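Local structure of dual oxidase maturation factor 1 (Mus musculus, 6WXU) at residues 167-176 with 223-234. The protein probably supports the maturation of the dual oxidase DUOX1 and its transport from the endoplasmic reticulum to the plasma membrane. Sequence-based numbering, arbitrary orientation.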
loop_
_atom_site.group_PDB
_atom_site.type_symbol
_atom_site.label_atom_id
_atom_site.label_comp_id
_atom_site.label_asym_id
_atom_site.label_seq_id
_atom_site.Cartn_x
_atom_site.Cartn_y
_atom_site.Cartn_z
ATOM N N CYS B 167 -8.357 22.796 12.941
ATOM C CA CYS B 167 -9.233 22.529 14.075
ATOM C C CYS B 167 -8.722 21.270 14.763
ATOM O O CYS B 167 -8.865 20.164 14.233
ATOM C CB CYS B 167 -10.676 22.364 13.614
ATOM S SG CYS B 167 -11.794 21.843 14.926
ATOM N N GLY B 168 -8.130 21.434 15.937
ATOM C CA GLY B 168 -7.451 20.329 16.580
ATOM C C GLY B 168 -8.364 19.333 17.261
ATOM O O GLY B 168 -8.413 19.278 18.490
ATOM N N LEU B 169 -9.089 18.536 16.480
ATOM C CA LEU B 169 -9.984 17.535 17.042
ATOM C C LEU B 169 -9.320 16.184 17.245
ATOM O O LEU B 169 -9.783 15.406 18.086
ATOM C CB LEU B 169 -11.204 17.344 16.141
ATOM C CG LEU B 169 -12.068 18.569 15.880
ATOM C CD1 LEU B 169 -13.200 18.218 14.960
ATOM C CD2 LEU B 169 -12.597 19.122 17.173
ATOM N N TYR B 170 -8.255 15.889 16.506
ATOM C CA TYR B 170 -7.683 14.548 16.518
ATOM C C TYR B 170 -7.172 14.172 17.902
ATOM O O TYR B 170 -7.578 13.154 18.468
ATOM C CB TYR B 170 -6.565 14.452 15.486
ATOM C CG TYR B 170 -5.937 13.087 15.400
ATOM C CD1 TYR B 170 -6.625 12.025 14.846
ATOM C CD2 TYR B 170 -4.652 12.865 15.860
ATOM C CE1 TYR B 170 -6.056 10.783 14.761
ATOM C CE2 TYR B 170 -4.076 11.624 15.778
ATOM C CZ TYR B 170 -4.783 10.588 15.227
ATOM O OH TYR B 170 -4.211 9.344 15.139
ATOM N N ASN B 171 -6.269 14.979 18.460
ATOM C CA ASN B 171 -5.661 14.633 19.741
ATOM C C ASN B 171 -6.705 14.540 20.842
ATOM O O ASN B 171 -6.705 13.594 21.639
ATOM C CB ASN B 171 -4.592 15.658 20.110
ATOM C CG ASN B 171 -3.319 15.479 19.319
ATOM O OD1 ASN B 171 -3.240 14.634 18.432
ATOM N ND2 ASN B 171 -2.313 16.281 19.634
ATOM N N GLN B 172 -7.608 15.516 20.901
ATOM C CA GLN B 172 -8.606 15.541 21.962
ATOM C C GLN B 172 -9.513 14.323 21.893
ATOM O O GLN B 172 -9.691 13.610 22.886
ATOM C CB GLN B 172 -9.422 16.823 21.869
ATOM C CG GLN B 172 -10.320 17.074 23.057
ATOM C CD GLN B 172 -9.569 17.635 24.246
ATOM O OE1 GLN B 172 -8.377 17.922 24.162
ATOM N NE2 GLN B 172 -10.268 17.798 25.361
ATOM N N TYR B 173 -10.102 14.068 20.724
ATOM C CA TYR B 173 -10.993 12.922 20.607
ATOM C C TYR B 173 -10.251 11.613 20.818
ATOM O O TYR B 173 -10.802 10.681 21.411
ATOM C CB TYR B 173 -11.697 12.935 19.255
ATOM C CG TYR B 173 -12.929 13.800 19.242
ATOM C CD1 TYR B 173 -14.159 13.286 19.608
ATOM C CD2 TYR B 173 -12.863 15.131 18.877
ATOM C CE1 TYR B 173 -15.285 14.070 19.602
ATOM C CE2 TYR B 173 -13.982 15.921 18.870
ATOM C CZ TYR B 173 -15.190 15.386 19.232
ATOM O OH TYR B 173 -16.312 16.174 19.226
ATOM N N ARG B 174 -8.995 11.532 20.389
ATOM C CA ARG B 174 -8.238 10.300 20.555
ATOM C C ARG B 174 -7.995 9.993 22.027
ATOM O O ARG B 174 -8.261 8.879 22.491
ATOM C CB ARG B 174 -6.916 10.399 19.804
ATOM C CG ARG B 174 -6.183 9.097 19.705
ATOM C CD ARG B 174 -4.780 9.303 19.208
ATOM N NE ARG B 174 -4.181 8.043 18.796
ATOM C CZ ARG B 174 -2.901 7.893 18.482
ATOM N NH1 ARG B 174 -2.079 8.930 18.541
ATOM N NH2 ARG B 174 -2.441 6.707 18.113
ATOM N N LEU B 175 -7.492 10.971 22.781
ATOM C CA LEU B 175 -7.204 10.738 24.192
ATOM C C LEU B 175 -8.478 10.480 24.986
ATOM O O LEU B 175 -8.527 9.560 25.814
ATOM C CB LEU B 175 -6.443 11.925 24.775
ATOM C CG LEU B 175 -4.918 11.884 24.698
ATOM C CD1 LEU B 175 -4.407 10.581 25.273
ATOM C CD2 LEU B 175 -4.415 12.063 23.279
ATOM N N ALA B 176 -9.518 11.282 24.751
ATOM C CA ALA B 176 -10.760 11.103 25.490
ATOM C C ALA B 176 -11.378 9.741 25.211
ATOM O O ALA B 176 -11.843 9.064 26.135
ATOM C CB ALA B 176 -11.739 12.218 25.141
ATOM N N PHE B 223 -14.842 11.501 31.233
ATOM C CA PHE B 223 -13.744 11.575 30.276
ATOM C C PHE B 223 -14.230 12.028 28.907
ATOM O O PHE B 223 -13.608 12.886 28.275
ATOM C CB PHE B 223 -13.036 10.230 30.170
ATOM C CG PHE B 223 -11.948 10.052 31.174
ATOM C CD1 PHE B 223 -10.762 10.741 31.045
ATOM C CD2 PHE B 223 -12.113 9.207 32.250
ATOM C CE1 PHE B 223 -9.762 10.587 31.969
ATOM C CE2 PHE B 223 -11.115 9.051 33.176
ATOM C CZ PHE B 223 -9.939 9.740 33.036
ATOM N N PHE B 224 -15.339 11.464 28.428
ATOM C CA PHE B 224 -15.792 11.832 27.093
ATOM C C PHE B 224 -16.414 13.217 27.046
ATOM O O PHE B 224 -16.431 13.831 25.978
ATOM C CB PHE B 224 -16.791 10.819 26.553
ATOM C CG PHE B 224 -17.090 10.996 25.092
ATOM C CD1 PHE B 224 -16.248 10.468 24.136
ATOM C CD2 PHE B 224 -18.207 11.696 24.675
ATOM C CE1 PHE B 224 -16.511 10.630 22.798
ATOM C CE2 PHE B 224 -18.473 11.861 23.336
ATOM C CZ PHE B 224 -17.623 11.327 22.398
ATOM N N SER B 225 -16.919 13.731 28.162
ATOM C CA SER B 225 -17.540 15.047 28.128
ATOM C C SER B 225 -16.530 16.182 28.061
ATOM O O SER B 225 -16.938 17.347 28.076
ATOM C CB SER B 225 -18.442 15.238 29.343
ATOM O OG SER B 225 -17.674 15.444 30.510
ATOM N N MET B 226 -15.235 15.885 27.992
ATOM C CA MET B 226 -14.208 16.903 27.817
ATOM C C MET B 226 -13.947 17.228 26.355
ATOM O O MET B 226 -12.921 17.835 26.042
ATOM C CB MET B 226 -12.902 16.465 28.479
ATOM C CG MET B 226 -12.969 16.358 29.984
ATOM S SD MET B 226 -11.346 16.082 30.715
ATOM C CE MET B 226 -10.748 14.726 29.714
ATOM N N THR B 227 -14.844 16.828 25.456
ATOM C CA THR B 227 -14.705 17.108 24.036
ATOM C C THR B 227 -15.746 18.077 23.507
ATOM O O THR B 227 -15.502 18.716 22.481
ATOM C CB THR B 227 -14.798 15.810 23.227
ATOM O OG1 THR B 227 -16.095 15.234 23.410
ATOM C CG2 THR B 227 -13.759 14.823 23.689
ATOM N N THR B 228 -16.893 18.199 24.175
ATOM C CA THR B 228 -17.981 19.014 23.648
ATOM C C THR B 228 -17.591 20.481 23.546
ATOM O O THR B 228 -18.159 21.220 22.735
ATOM C CB THR B 228 -19.220 18.853 24.525
ATOM O OG1 THR B 228 -18.982 19.447 25.806
ATOM C CG2 THR B 228 -19.531 17.384 24.710
ATOM N N SER B 229 -16.635 20.921 24.352
ATOM C CA SER B 229 -16.190 22.305 24.334
ATOM C C SER B 229 -15.187 22.589 23.227
ATOM O O SER B 229 -14.614 23.682 23.194
ATOM C CB SER B 229 -15.586 22.675 25.689
ATOM O OG SER B 229 -14.516 21.808 26.020
ATOM N N LEU B 230 -14.966 21.644 22.325
ATOM C CA LEU B 230 -13.958 21.784 21.284
ATOM C C LEU B 230 -14.528 21.741 19.877
ATOM O O LEU B 230 -14.092 22.511 19.019
ATOM C CB LEU B 230 -12.901 20.690 21.433
ATOM C CG LEU B 230 -11.682 20.871 20.536
ATOM C CD1 LEU B 230 -10.784 21.981 21.055
ATOM C CD2 LEU B 230 -10.931 19.577 20.442
ATOM N N ILE B 231 -15.487 20.852 19.607
ATOM C CA ILE B 231 -16.099 20.792 18.282
ATOM C C ILE B 231 -17.174 21.847 18.098
ATOM O O ILE B 231 -17.702 21.997 16.989
ATOM C CB ILE B 231 -16.690 19.396 18.022
ATOM C CG1 ILE B 231 -16.810 19.132 16.520
ATOM C CG2 ILE B 231 -18.036 19.255 18.707
ATOM C CD1 ILE B 231 -17.364 17.777 16.176
ATOM N N SER B 232 -17.508 22.591 19.152
ATOM C CA SER B 232 -18.545 23.613 19.021
ATOM C C SER B 232 -18.117 24.768 18.125
ATOM O O SER B 232 -18.899 25.152 17.238
ATOM C CB SER B 232 -18.974 24.097 20.408
ATOM O OG SER B 232 -19.984 25.083 20.311
ATOM N N PRO B 233 -16.926 25.364 18.277
ATOM C CA PRO B 233 -16.581 26.504 17.416
ATOM C C PRO B 233 -16.168 26.130 16.003
ATOM O O PRO B 233 -16.259 26.986 15.115
ATOM C CB PRO B 233 -15.419 27.167 18.165
ATOM C CG PRO B 233 -14.777 26.055 18.878
ATOM C CD PRO B 233 -15.893 25.150 19.308
ATOM N N CYS B 234 -15.726 24.905 15.757
ATOM C CA CYS B 234 -15.234 24.559 14.427
ATOM C C CYS B 234 -16.397 24.411 13.455
ATOM O O CYS B 234 -17.354 23.687 13.747
ATOM C CB CYS B 234 -14.413 23.281 14.475
ATOM S SG CYS B 234 -12.867 23.502 15.376
#
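A disulfide between Cys167 SG and Cys234 SG ties the chain just ahead of helix 170-199 to the predicted extracellular segment that follows helix 203-224. Beyond it, Leu169 and Leu230 lie alongside each other, running opposite ways, with CD2 of one against CD2 of the other, while Leu169 CD1 packs on Ile231 CG1 at 4.0 Å.

Gln172 can be followed outward atom by atom. Its CB lies 3.4 Å from Leu230 CD2, and CG, anti to the backbone N (chi1 -170°), keeps to the same methyl. The chain then bends at chi2 (79°), swinging the amide over to the Met226 carbonyl. There NE2 donates to Met226 O at 2.7 Å, the acceptor lying close to the amide plane and the donor tilted 30° from the plane of the carbonyl. With an alanine here the carbonyl of Met226 would probably lose this donor, and Leu230 CD2 part of its packing.

The next residue, Tyr173, receives Thr227 CB over one face of its ring, a CH-pi contact 4.2 Å from the ring centroid, and its OH reaches Ile231 CB at 3.5 Å. Thr227 OG1 bonds back to Phe224 O at 2.9 Å across a type I turn, which fixes the rotation of the side chain with CG2 against Ala176 CB.

The contact thus joins the start of helix 170-199 to the end of helix 203-224 and the chain beyond it. Ile103 of strand 94-103 touches both Tyr173 and Ile231, and Ile231 also meets Thr245 of strand 245-247, so the paired segments lean on the antiparallel sheet.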